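Local coordinates for protein endoglucanase (Thermotoga maritima, PDB 2FVG) that probably acts as a metal-dependent aminopeptidase of the M42 family, despite its endoglucanase name, binding two divalent metal cations per subunit, at residues Lys55-Ala60 and Thr214-Val219; Asn42-Lys47 and Tyr190-Val195; Asp51-Leu56 and Pro185-Tyr190; Ala244-His249 and Ala297-Thr302; Ser181-Ala186 and Leu325-Val330. All coordinates share one frame; numbering follows the deposited sequence.

Contact 1: Lys55-Ala60 and Thr214-Val219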
# COMPACT_ATOMS: atom_id res chain seq x y z
N LYS A 55 15.14 -18.42 0.84
CA LYS A 55 14.41 -17.34 1.45
C LYS A 55 13.27 -16.87 0.54
O LYS A 55 13.46 -16.75 -0.67
CB LYS A 55 15.37 -16.21 1.74
CG LYS A 55 16.39 -16.53 2.82
CD LYS A 55 17.64 -15.71 2.73
CE LYS A 55 18.49 -16.19 1.55
NZ LYS A 55 19.75 -15.41 1.48
N LEU A 56 12.10 -16.65 1.12
CA LEU A 56 10.97 -16.11 0.38
C LEU A 56 10.83 -14.68 0.84
O LEU A 56 10.93 -14.39 2.02
CB LEU A 56 9.69 -16.87 0.70
CG LEU A 56 8.34 -16.35 0.17
CD1 LEU A 56 8.21 -16.42 -1.34
CD2 LEU A 56 7.22 -17.17 0.78
N LEU A 57 10.59 -13.79 -0.10
CA LEU A 57 10.37 -12.37 0.23
C LEU A 57 8.91 -12.01 -0.09
O LEU A 57 8.44 -12.27 -1.19
CB LEU A 57 11.31 -11.53 -0.62
CG LEU A 57 11.14 -10.01 -0.70
CD1 LEU A 57 11.33 -9.35 0.62
CD2 LEU A 57 12.14 -9.43 -1.70
N VAL A 58 8.19 -11.42 0.86
CA VAL A 58 6.79 -11.03 0.63
C VAL A 58 6.72 -9.55 0.94
O VAL A 58 7.04 -9.16 2.05
CB VAL A 58 5.82 -11.84 1.52
CG1 VAL A 58 4.35 -11.42 1.28
CG2 VAL A 58 5.98 -13.33 1.27
N SER A 59 6.33 -8.70 -0.02
CA SER A 59 6.35 -7.27 0.30
C SER A 59 5.08 -6.43 0.03
O SER A 59 4.26 -6.78 -0.81
CB SER A 59 7.57 -6.61 -0.36
OG SER A 59 7.39 -6.58 -1.75
N ALA A 60 4.96 -5.31 0.75
CA ALA A 60 3.87 -4.35 0.57
C ALA A 60 4.44 -2.94 0.76
O ALA A 60 5.44 -2.79 1.46
CB ALA A 60 2.76 -4.63 1.55
N THR A 214 15.20 -16.24 -2.91
CA THR A 214 15.05 -17.18 -4.03
C THR A 214 13.94 -16.63 -4.94
O THR A 214 14.05 -16.66 -6.18
CB THR A 214 14.69 -18.60 -3.51
OG1 THR A 214 15.74 -19.06 -2.67
CG2 THR A 214 14.52 -19.59 -4.63
N CYS A 215 12.88 -16.10 -4.33
CA CYS A 215 11.78 -15.50 -5.07
C CYS A 215 10.96 -14.60 -4.16
O CYS A 215 11.10 -14.65 -2.94
CB CYS A 215 10.90 -16.56 -5.72
SG CYS A 215 10.03 -17.58 -4.56
N ALA A 216 10.09 -13.81 -4.77
CA ALA A 216 9.28 -12.81 -4.08
C ALA A 216 7.79 -12.87 -4.46
O ALA A 216 7.43 -13.29 -5.56
CB ALA A 216 9.85 -11.40 -4.41
N ILE A 217 6.94 -12.44 -3.54
CA ILE A 217 5.50 -12.31 -3.79
C ILE A 217 5.24 -10.85 -3.46
O ILE A 217 5.55 -10.43 -2.35
CB ILE A 217 4.67 -13.22 -2.86
CG1 ILE A 217 4.88 -14.69 -3.20
CG2 ILE A 217 3.16 -12.96 -3.00
CD1 ILE A 217 4.25 -15.62 -2.13
N VAL A 218 4.78 -10.06 -4.42
CA VAL A 218 4.42 -8.67 -4.16
C VAL A 218 2.90 -8.61 -3.94
O VAL A 218 2.12 -9.11 -4.75
CB VAL A 218 4.87 -7.74 -5.33
CG1 VAL A 218 4.58 -6.31 -5.00
CG2 VAL A 218 6.36 -7.92 -5.60
N VAL A 219 2.48 -8.08 -2.79
CA VAL A 219 1.07 -7.93 -2.44
C VAL A 219 0.67 -6.47 -2.70
O VAL A 219 1.15 -5.55 -2.03
CB VAL A 219 0.83 -8.31 -0.97
CG1 VAL A 219 -0.65 -8.18 -0.59
CG2 VAL A 219 1.27 -9.79 -0.73
O HOH W 1 17.36 -17.64 -1.17

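Contact 2: Asn42-Lys47 and Tyr190-Val195. With EDO (1,2-ethanediol), chain D.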
# COMPACT_ATOMS: atom_id res chain seq x y z
N ASN A 42 12.98 0.86 4.98
CA ASN A 42 12.14 -0.32 4.80
C ASN A 42 12.10 -1.07 6.10
O ASN A 42 13.12 -1.20 6.77
CB ASN A 42 12.73 -1.27 3.75
CG ASN A 42 12.81 -0.66 2.37
OD1 ASN A 42 11.84 -0.10 1.86
ND2 ASN A 42 13.97 -0.79 1.75
N LEU A 43 10.93 -1.60 6.42
CA LEU A 43 10.78 -2.39 7.63
C LEU A 43 10.89 -3.83 7.20
O LEU A 43 10.11 -4.27 6.36
CB LEU A 43 9.43 -2.13 8.30
CG LEU A 43 9.14 -2.88 9.60
CD1 LEU A 43 10.16 -2.52 10.68
CD2 LEU A 43 7.75 -2.51 10.05
N ILE A 44 11.84 -4.56 7.77
CA ILE A 44 12.10 -5.94 7.38
C ILE A 44 11.85 -6.86 8.55
O ILE A 44 12.51 -6.77 9.59
CB ILE A 44 13.56 -6.09 6.88
CG1 ILE A 44 13.83 -5.06 5.78
CG2 ILE A 44 13.87 -7.53 6.45
CD1 ILE A 44 15.16 -5.22 5.11
N ALA A 45 10.88 -7.74 8.38
CA ALA A 45 10.50 -8.67 9.43
C ALA A 45 10.84 -10.04 8.94
O ALA A 45 10.58 -10.34 7.78
CB ALA A 45 9.01 -8.56 9.70
N LEU A 46 11.44 -10.85 9.80
CA LEU A 46 11.80 -12.23 9.43
C LEU A 46 11.02 -13.27 10.22
O LEU A 46 10.93 -13.21 11.45
CB LEU A 46 13.29 -12.48 9.66
CG LEU A 46 13.87 -13.89 9.60
CD1 LEU A 46 13.59 -14.57 8.26
CD2 LEU A 46 15.38 -13.88 9.86
N LYS A 47 10.46 -14.23 9.50
CA LYS A 47 9.81 -15.34 10.14
C LYS A 47 10.58 -16.55 9.61
O LYS A 47 10.43 -16.92 8.45
CB LYS A 47 8.33 -15.40 9.76
CG LYS A 47 7.55 -16.40 10.57
CD LYS A 47 7.27 -15.87 11.95
CE LYS A 47 6.60 -16.94 12.79
NZ LYS A 47 6.32 -16.37 14.13
N TYR A 190 10.81 -13.37 4.64
CA TYR A 190 10.92 -11.96 5.03
C TYR A 190 9.67 -11.20 4.60
O TYR A 190 9.27 -11.24 3.44
CB TYR A 190 12.14 -11.32 4.37
CG TYR A 190 13.45 -11.88 4.87
CD1 TYR A 190 14.00 -13.02 4.30
CD2 TYR A 190 14.14 -11.25 5.90
CE1 TYR A 190 15.22 -13.53 4.77
CE2 TYR A 190 15.35 -11.74 6.37
CZ TYR A 190 15.88 -12.89 5.80
OH TYR A 190 17.08 -13.38 6.28
N PHE A 191 9.01 -10.56 5.56
CA PHE A 191 7.87 -9.71 5.28
C PHE A 191 8.43 -8.31 5.24
O PHE A 191 8.94 -7.79 6.23
CB PHE A 191 6.79 -9.87 6.34
CG PHE A 191 6.14 -11.22 6.33
CD1 PHE A 191 6.73 -12.29 6.99
CD2 PHE A 191 4.96 -11.43 5.61
CE1 PHE A 191 6.12 -13.55 6.96
CE2 PHE A 191 4.35 -12.68 5.59
CZ PHE A 191 4.93 -13.74 6.26
N VAL A 192 8.38 -7.68 4.07
CA VAL A 192 8.97 -6.36 3.92
C VAL A 192 7.91 -5.28 3.67
O VAL A 192 7.02 -5.47 2.85
CB VAL A 192 10.08 -6.38 2.83
CG1 VAL A 192 10.78 -4.99 2.71
CG2 VAL A 192 11.14 -7.43 3.20
N PHE A 193 8.04 -4.14 4.36
CA PHE A 193 7.10 -3.04 4.24
C PHE A 193 7.97 -1.90 3.72
O PHE A 193 8.85 -1.40 4.43
CB PHE A 193 6.45 -2.73 5.59
CG PHE A 193 5.72 -3.92 6.19
CD1 PHE A 193 6.41 -4.90 6.90
CD2 PHE A 193 4.34 -4.05 6.04
CE1 PHE A 193 5.71 -6.05 7.45
CE2 PHE A 193 3.63 -5.19 6.57
CZ PHE A 193 4.33 -6.17 7.27
N THR A 194 7.73 -1.52 2.48
CA THR A 194 8.66 -0.65 1.80
C THR A 194 8.31 0.83 1.83
O THR A 194 7.18 1.23 2.13
CB THR A 194 8.82 -1.08 0.32
OG1 THR A 194 7.60 -0.83 -0.38
CG2 THR A 194 9.13 -2.57 0.23
N VAL A 195 9.30 1.62 1.46
CA VAL A 195 9.16 3.04 1.46
C VAL A 195 9.56 3.54 0.08
O VAL A 195 10.12 2.77 -0.70
CB VAL A 195 10.16 3.64 2.50
CG1 VAL A 195 9.82 3.18 3.90
CG2 VAL A 195 11.64 3.30 2.15
C1 EDO D . 12.77 -1.01 -1.74
O1 EDO D . 12.53 0.38 -1.49
C2 EDO D . 11.60 -1.62 -2.52
O2 EDO D . 11.75 -3.05 -2.58

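Contact 3: Asp51-Leu56 and Pro185-Tyr190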
# COMPACT_ATOMS: atom_id res chain seq x y z
N ASP A 51 13.03 -24.65 6.79
CA ASP A 51 14.23 -24.74 5.98
C ASP A 51 14.83 -23.36 5.69
O ASP A 51 14.22 -22.53 5.01
CB ASP A 51 13.85 -25.50 4.70
CG ASP A 51 15.03 -25.78 3.80
OD1 ASP A 51 16.02 -25.01 3.80
OD2 ASP A 51 14.93 -26.78 3.05
N SER A 52 16.02 -23.11 6.22
CA SER A 52 16.69 -21.83 6.02
C SER A 52 17.64 -21.78 4.83
O SER A 52 18.43 -20.83 4.71
CB SER A 52 17.47 -21.44 7.28
OG SER A 52 16.60 -20.92 8.25
N SER A 53 17.59 -22.77 3.95
CA SER A 53 18.51 -22.82 2.81
C SER A 53 18.08 -21.90 1.67
O SER A 53 18.89 -21.60 0.78
CB SER A 53 18.64 -24.22 2.25
OG SER A 53 17.42 -24.64 1.69
N LYS A 54 16.80 -21.50 1.71
CA LYS A 54 16.20 -20.60 0.73
C LYS A 54 15.36 -19.56 1.48
O LYS A 54 14.95 -19.77 2.63
CB LYS A 54 15.35 -21.37 -0.28
CG LYS A 54 16.16 -22.40 -1.07
CD LYS A 54 15.29 -23.45 -1.75
CE LYS A 54 16.15 -24.48 -2.45
NZ LYS A 54 15.33 -25.60 -3.02
N LYS A 55 15.14 -18.42 0.84
CA LYS A 55 14.41 -17.34 1.45
C LYS A 55 13.27 -16.87 0.54
O LYS A 55 13.46 -16.75 -0.67
CB LYS A 55 15.37 -16.21 1.74
CG LYS A 55 16.39 -16.53 2.82
CD LYS A 55 17.64 -15.71 2.73
CE LYS A 55 18.49 -16.19 1.55
NZ LYS A 55 19.75 -15.41 1.48
N LEU A 56 12.10 -16.65 1.12
CA LEU A 56 10.97 -16.11 0.38
C LEU A 56 10.83 -14.68 0.84
O LEU A 56 10.93 -14.39 2.02
CB LEU A 56 9.69 -16.87 0.70
CG LEU A 56 8.34 -16.35 0.17
CD1 LEU A 56 8.21 -16.42 -1.34
CD2 LEU A 56 7.22 -17.17 0.78
N PRO A 185 6.15 -20.82 8.26
CA PRO A 185 6.70 -20.84 6.88
C PRO A 185 7.53 -22.05 6.56
O PRO A 185 8.17 -22.61 7.45
CB PRO A 185 7.61 -19.61 6.85
CG PRO A 185 7.09 -18.73 7.92
CD PRO A 185 6.70 -19.69 9.02
N ALA A 186 7.49 -22.47 5.30
CA ALA A 186 8.30 -23.61 4.87
C ALA A 186 9.77 -23.20 4.80
O ALA A 186 10.63 -23.98 5.18
CB ALA A 186 7.82 -24.15 3.54
N TYR A 187 10.03 -21.96 4.35
CA TYR A 187 11.36 -21.39 4.18
C TYR A 187 11.43 -20.03 4.87
O TYR A 187 10.42 -19.36 5.07
CB TYR A 187 11.69 -21.17 2.67
CG TYR A 187 11.75 -22.45 1.92
CD1 TYR A 187 12.89 -23.25 1.96
CD2 TYR A 187 10.63 -22.93 1.22
CE1 TYR A 187 12.94 -24.47 1.31
CE2 TYR A 187 10.67 -24.16 0.57
CZ TYR A 187 11.83 -24.92 0.61
OH TYR A 187 11.91 -26.14 -0.02
N ASP A 188 12.64 -19.61 5.21
CA ASP A 188 12.83 -18.32 5.83
C ASP A 188 12.05 -17.31 5.03
O ASP A 188 12.28 -17.17 3.83
CB ASP A 188 14.30 -17.93 5.87
CG ASP A 188 15.07 -18.61 6.98
OD1 ASP A 188 14.54 -19.52 7.68
OD2 ASP A 188 16.24 -18.21 7.17
N THR A 189 11.12 -16.62 5.68
CA THR A 189 10.27 -15.69 4.95
C THR A 189 10.42 -14.30 5.49
O THR A 189 10.23 -14.08 6.67
CB THR A 189 8.78 -16.14 5.00
OG1 THR A 189 8.67 -17.42 4.38
CG2 THR A 189 7.88 -15.14 4.25
N TYR A 190 10.81 -13.37 4.64
CA TYR A 190 10.92 -11.96 5.03
C TYR A 190 9.67 -11.20 4.60
O TYR A 190 9.27 -11.24 3.44
CB TYR A 190 12.14 -11.32 4.37
CG TYR A 190 13.45 -11.88 4.87
CD1 TYR A 190 14.00 -13.02 4.30
CD2 TYR A 190 14.14 -11.25 5.90
CE1 TYR A 190 15.22 -13.53 4.77
CE2 TYR A 190 15.35 -11.74 6.37
CZ TYR A 190 15.88 -12.89 5.80
OH TYR A 190 17.08 -13.38 6.28

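Contact 4: Ala244-His249 and Ala297-Thr302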
# COMPACT_ATOMS: atom_id res chain seq x y z
N ALA A 244 -6.59 -10.90 -7.45
CA ALA A 244 -6.16 -10.93 -8.85
C ALA A 244 -4.74 -11.46 -8.94
O ALA A 244 -3.88 -11.01 -8.20
CB ALA A 244 -6.19 -9.49 -9.47
N ILE A 245 -4.49 -12.39 -9.86
CA ILE A 245 -3.16 -12.98 -10.03
C ILE A 245 -2.59 -12.38 -11.32
O ILE A 245 -3.15 -12.55 -12.40
CB ILE A 245 -3.27 -14.54 -10.02
CG1 ILE A 245 -3.93 -14.99 -8.70
CG2 ILE A 245 -1.90 -15.21 -10.09
CD1 ILE A 245 -4.21 -16.47 -8.64
N THR A 246 -1.52 -11.60 -11.19
CA THR A 246 -0.90 -10.96 -12.34
C THR A 246 -0.16 -11.95 -13.23
O THR A 246 0.60 -12.80 -12.75
CB THR A 246 0.04 -9.82 -11.88
OG1 THR A 246 -0.72 -8.86 -11.15
CG2 THR A 246 0.67 -9.12 -13.04
N PHE A 247 -0.38 -11.84 -14.53
CA PHE A 247 0.28 -12.71 -15.51
C PHE A 247 1.54 -12.03 -16.09
O PHE A 247 2.56 -12.67 -16.31
CB PHE A 247 -0.70 -13.11 -16.63
CG PHE A 247 -0.08 -13.98 -17.71
CD1 PHE A 247 0.03 -15.35 -17.55
CD2 PHE A 247 0.37 -13.41 -18.89
CE1 PHE A 247 0.59 -16.14 -18.55
CE2 PHE A 247 0.93 -14.20 -19.90
CZ PHE A 247 1.04 -15.56 -19.73
N TYR A 248 1.44 -10.73 -16.35
CA TYR A 248 2.52 -9.93 -16.87
C TYR A 248 2.52 -8.60 -16.12
O TYR A 248 1.45 -8.00 -15.93
CB TYR A 248 2.31 -9.67 -18.36
CG TYR A 248 3.19 -8.57 -18.94
CD1 TYR A 248 4.48 -8.84 -19.38
CD2 TYR A 248 2.70 -7.26 -19.07
CE1 TYR A 248 5.29 -7.82 -19.92
CE2 TYR A 248 3.49 -6.24 -19.61
CZ TYR A 248 4.78 -6.53 -20.03
OH TYR A 248 5.55 -5.52 -20.58
N HIS A 249 3.71 -8.13 -15.72
CA HIS A 249 3.80 -6.90 -14.94
C HIS A 249 4.81 -5.89 -15.48
O HIS A 249 4.72 -4.70 -15.15
CB HIS A 249 4.15 -7.25 -13.49
CG HIS A 249 3.87 -6.16 -12.51
ND1 HIS A 249 4.70 -5.07 -12.34
CD2 HIS A 249 2.86 -6.01 -11.62
CE1 HIS A 249 4.21 -4.29 -11.40
NE2 HIS A 249 3.09 -4.84 -10.94
N ALA A 297 9.36 -13.47 -9.45
CA ALA A 297 8.34 -12.96 -8.55
C ALA A 297 6.94 -13.25 -9.03
O ALA A 297 6.72 -13.55 -10.20
CB ALA A 297 8.52 -11.46 -8.33
N GLY A 298 6.00 -13.17 -8.10
CA GLY A 298 4.59 -13.27 -8.38
C GLY A 298 3.98 -11.99 -7.83
O GLY A 298 4.56 -11.33 -6.94
N VAL A 299 2.84 -11.59 -8.39
CA VAL A 299 2.11 -10.42 -7.88
C VAL A 299 0.67 -10.84 -7.63
O VAL A 299 0.03 -11.48 -8.48
CB VAL A 299 2.13 -9.22 -8.86
CG1 VAL A 299 1.42 -8.01 -8.27
CG2 VAL A 299 3.56 -8.85 -9.25
N ILE A 300 0.19 -10.52 -6.44
CA ILE A 300 -1.18 -10.79 -6.02
C ILE A 300 -1.82 -9.47 -5.57
O ILE A 300 -1.23 -8.72 -4.77
CB ILE A 300 -1.19 -11.83 -4.91
CG1 ILE A 300 -0.64 -13.15 -5.45
CG2 ILE A 300 -2.60 -12.08 -4.41
CD1 ILE A 300 -0.32 -14.16 -4.39
N SER A 301 -3.00 -9.17 -6.08
CA SER A 301 -3.64 -7.91 -5.75
C SER A 301 -5.06 -8.05 -5.22
O SER A 301 -5.86 -8.86 -5.71
CB SER A 301 -3.70 -7.02 -6.99
OG SER A 301 -2.42 -6.82 -7.54
N THR A 302 -5.36 -7.25 -4.21
CA THR A 302 -6.72 -7.10 -3.72
C THR A 302 -7.38 -6.06 -4.65
O THR A 302 -6.83 -4.99 -4.88
CB THR A 302 -6.73 -6.60 -2.25
OG1 THR A 302 -6.04 -7.55 -1.44
CG2 THR A 302 -8.18 -6.47 -1.71
O HOH W 2 -2.26 -8.88 -9.24
O HOH W 3 1.47 -13.46 -10.25

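Contact 5: Ser181-Ala186 and Leu325-Val330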
# COMPACT_ATOMS: atom_id res chain seq x y z
N SER A 181 -2.17 -14.30 12.45
CA SER A 181 -2.87 -15.58 12.40
C SER A 181 -1.96 -16.73 12.79
O SER A 181 -2.41 -17.86 12.87
CB SER A 181 -3.44 -15.86 11.00
OG SER A 181 -2.44 -16.37 10.12
N GLY A 182 -0.68 -16.43 13.03
CA GLY A 182 0.31 -17.46 13.35
C GLY A 182 0.63 -18.24 12.08
O GLY A 182 -0.17 -19.06 11.64
N VAL A 183 1.79 -17.97 11.49
CA VAL A 183 2.21 -18.62 10.25
C VAL A 183 3.48 -19.45 10.48
O VAL A 183 4.42 -18.98 11.13
CB VAL A 183 2.43 -17.53 9.14
CG1 VAL A 183 3.44 -16.48 9.58
CG2 VAL A 183 2.83 -18.15 7.80
N SER A 184 3.49 -20.70 9.99
CA SER A 184 4.66 -21.59 10.09
C SER A 184 5.24 -21.74 8.67
O SER A 184 4.87 -22.68 7.95
CB SER A 184 4.24 -22.97 10.67
N PRO A 185 6.15 -20.82 8.26
CA PRO A 185 6.70 -20.84 6.88
C PRO A 185 7.53 -22.05 6.56
O PRO A 185 8.17 -22.61 7.45
CB PRO A 185 7.61 -19.61 6.85
CG PRO A 185 7.09 -18.73 7.92
CD PRO A 185 6.70 -19.69 9.02
N ALA A 186 7.49 -22.47 5.30
CA ALA A 186 8.30 -23.61 4.87
C ALA A 186 9.77 -23.20 4.80
O ALA A 186 10.63 -23.98 5.18
CB ALA A 186 7.82 -24.15 3.54
N LEU A 325 -4.60 -16.91 0.65
CA LEU A 325 -3.66 -17.29 -0.40
C LEU A 325 -2.19 -17.05 -0.04
O LEU A 325 -1.35 -17.90 -0.28
CB LEU A 325 -4.01 -16.57 -1.72
CG LEU A 325 -3.25 -16.96 -2.99
CD1 LEU A 325 -3.29 -18.48 -3.24
CD2 LEU A 325 -3.79 -16.18 -4.18
N ILE A 326 -1.88 -15.89 0.53
CA ILE A 326 -0.53 -15.58 0.95
C ILE A 326 -0.10 -16.57 2.05
O ILE A 326 1.02 -17.07 2.03
CB ILE A 326 -0.42 -14.13 1.52
CG1 ILE A 326 -0.72 -13.05 0.46
CG2 ILE A 326 0.96 -13.88 2.11
CD1 ILE A 326 0.10 -13.17 -0.81
N LYS A 327 -0.99 -16.88 2.98
CA LYS A 327 -0.61 -17.77 4.07
C LYS A 327 -0.26 -19.18 3.57
O LYS A 327 0.74 -19.76 4.01
CB LYS A 327 -1.69 -17.81 5.14
CG LYS A 327 -1.24 -18.50 6.38
CD LYS A 327 -2.33 -18.61 7.41
CE LYS A 327 -1.77 -19.29 8.64
NZ LYS A 327 -2.73 -19.30 9.77
N VAL A 328 -1.06 -19.71 2.65
CA VAL A 328 -0.82 -21.03 2.05
C VAL A 328 0.46 -21.03 1.21
O VAL A 328 1.24 -21.96 1.29
CB VAL A 328 -2.00 -21.53 1.21
CG1 VAL A 328 -1.76 -23.00 0.79
CG2 VAL A 328 -3.29 -21.46 2.01
N LEU A 329 0.70 -19.97 0.43
CA LEU A 329 1.94 -19.90 -0.36
C LEU A 329 3.18 -19.95 0.53
O LEU A 329 4.19 -20.57 0.18
CB LEU A 329 1.96 -18.68 -1.27
CG LEU A 329 0.96 -18.76 -2.41
CD1 LEU A 329 0.79 -17.41 -3.07
CD2 LEU A 329 1.41 -19.80 -3.41
N VAL A 330 3.08 -19.29 1.69
CA VAL A 330 4.15 -19.23 2.68
C VAL A 330 4.37 -20.56 3.42
O VAL A 330 5.50 -21.00 3.61
CB VAL A 330 3.90 -18.07 3.65
CG1 VAL A 330 4.83 -18.16 4.88
CG2 VAL A 330 4.10 -16.75 2.93

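Contact 1: Lys55-Ala60 and Thr214-Val219
L56 leans across the strand boundary with one methyl: its CD1 lies 3.9 Å from C215 SG and 4.1 Å from I217 CD1. The rotation that turns its CG opposite the backbone N (chi1 172°) lays the branched end over the neighbouring strand. Further along, V58 CG1 and V219 CG2 meet 4.0 Å apart, the two side chains slanting past each other. Helix 316-332 covers L56, I217 and V219, and these broad aliphatic groups suit that buried interface. On the other face L57 CD2 rests 4.1 Å from the small A216 CB, while S59 sends its hydroxyl to Y293. Between the two layers run parallel, in-register strands of the central sheet of the metallopeptidase core. L57 N binds C215 O and S59 N binds I217 O; in return I217 N binds L57 O at 2.8 Å and V219 N binds S59 O. Just beyond these strand segments stand H61 and E220, predicted ligands of one metal ion. At the other end T214 N binds K55 O, and a water joins K55 N to T214 OG1, the latter 2.6 Å away. The K55 ammonium reaches away to L211 O.

Contact 2: Asn42-Lys47 and Tyr190-Val195
Strand 43-47 runs antiparallel to strand 187-194 in the central sheet, with L43 opposite F193 and A45 opposite F191 as hydrogen-bonded pairs. Each pair closes two backbone bonds; the shortest joins F191 N to A45 O at 2.7 Å. L46 and I44 carry the contact on one face, where the Y190 ring receives them. L46 CD1 sits over the centre of that ring, 3.8 Å from its centroid and 13° off the normal, a CH-pi contact. I44 CG2 approaches Y190 CD2 obliquely at 3.8 Å. With CG opposite the carbonyl carbon (chi1 -67°), the tyrosine swings its ring across toward these two aliphatic chains. Helix 205-211 covers this face through L211, which touches Y190 and V192, whereas helix 18-28 packs on F193 and L43 from the other, so the sheet is sandwiched between helical layers. A45, with just a methyl, fits beside the bulky F191, and K47 CB meets the edge of that ring, 4.0 Å from F191 CE1. Beyond the paired residues, N42 OD1 accepts V195 N at 3.1 Å, nearly in line with its C=O bond though the N-H itself points off line, while ND2 is held by D38. T194 directs OG1 to ND1 of H61, a predicted metal ligand, which would make T194 a second-shell residue; T194 CG2 lies 3.8 Å from C2 of a 1,2-ethanediol, probably from the crystallisation liquor.

Contact 3: Asp51-Leu56 and Pro185-Tyr190
L56 is gripped through both polar atoms of its backbone: L56 N donates to D188 O at 2.8 Å, and L56 O accepts Y190 N at the same length. These are bonds of parallel strands in the central sheet. Before the chain turns its corner at S53 and K54, backbone bonds run from D51 N to A186 O and, weakly, from D188 N to D51 O. One edge of the 187-190 strand thus serves both arms of the corner.

Side-chain hydrogen bonds fix the turn: D51 OD1 takes S53 N at 2.7 Å, an Asx turn, and the S53 hydroxyl; aspartate suits the place because one short carboxylate can reach both. Across to the 185-190 segment, S52 OG donates to D188 OD1 at 2.6 Å, on the syn side but 31° out of the carboxylate plane, and G49 N binds the same oxygen. Within that segment T189 OG1 turns back onto Y187 O.

Van der Waals contacts follow. CG of D51 stands opposite the backbone N (chi1 -175°), which lays the carboxylate beside the Y187 ring, with Y187 CE1 3.5 Å from D51 CG and the two planes 45° apart. K54 lies alongside the same ring, its CB 3.8 Å from Y187 CD1. The Y187 hydroxyl goes on to E337. K55 CG lies in the plane of the Y190 ring at its edge, 3.8 Å from Y190 CE1, and L56 CD2 packs on T189 CG2.

With two donors on one oxygen, the D188 carboxylate is probably ionised, tying S52 and G49, just ahead of the 51-56 segment, to the strand.

Contact 4: Ala244-His249 and Ala297-Thr302
V299 overlaps T246 with its branch point and H249 with a methyl. V299 CB lies 3.7 Å from T246 CB, the two side chains passing at a slant, while V299 CG2 lies 3.8 Å from H249 CD2, with the valine and histidine side chains crossing at about a right angle. Because CG1 of V299 stands opposite its backbone N (chi1 -177°), CG2 falls beside that N and comes obliquely to the imidazole. The backbones pair as antiparallel strands: A244 N binds S301 O at 2.8 Å, S301 N binds A244 O, and T246 N reaches V299 O in a longer bond of 3.1 Å, tilted 28° from the carbonyl plane. A water takes the place of the reciprocal bond of this last pair, donating to T246 O at 2.7 Å and accepting from V299 N. A second water donates to A244 O at 2.9 Å and also bonds the hydroxyls of T246 and S301. Threonine and serine suit this spot, each offering a short polar arm to the water. H249 stands close to E220, a predicted ligand of one metal ion, and its ring meets that of Y252. Strand 297-306 lies between strands 244-245 and 215-224; on the face of I245 and I300, helix 256-268 packs on both residues and helix 316-332 on I300.

Contact 5: Ser181-Ala186 and Leu325-Val330
K327 stretches from its helix to the chain leaving helix 166-180, and its ammonium binds the first residues after that helix. CG lies opposite the backbone N (chi1 -169°) and every later torsion is extended, so the full length of the lysine is spent in reaching S181 and G182. NZ donates to S181 OG at 3.0 Å and to G182 O at 3.2 Å, in the latter case from above the carbonyl plane, 38° out of it; a bond to S181 O is weak. The serine hydroxyl is also bonded to V178 O, within the helix. G182, the first residue to leave helical geometry, has a positive phi, which suits glycine.

V330 makes the apolar half. Its CG1, opposite the backbone N at chi1 168°, touches both V183 CG2 at 3.5 Å and P185 CB at 3.7 Å. The two valines cross at about a right angle, whereas the proline lies beside V330 and points the same way. One backbone bond completes the contact, A186 N to V330 O at 3.0 Å.

Helix 316-332 lies against the central sheet: I326 and L329 pack on I217 of strand 215-224 and on I300 of strand 297-306, L325 touches helix 256-268, and the 181-186 loop leads into strand 187-194.

Contacts 1 to 4 belong to one mixed sheet. Strand 187-194 joins contacts 2 and 3, and strand 55-61 ties both to contact 1 through V58 N and Y190 O, 2.8 Å apart. Contact 4 adjoins contact 1 where V218 N meets G298 O at 2.8 Å. Contact 5 lays helix 316-332 over this sheet: I326 CD1 lies 3.6 Å from V219 CG2 of contact 1 and 3.7 Å from I300 CD1 of contact 4. The predicted metal site lies near contacts 1, 2 and 4, with H61 about 3 Å from the T194 side chain and E220 about 4 Å from those of V218 and H249 (nearest atoms). Contacts 3 and 5, centres 11 Å apart, are remote from it.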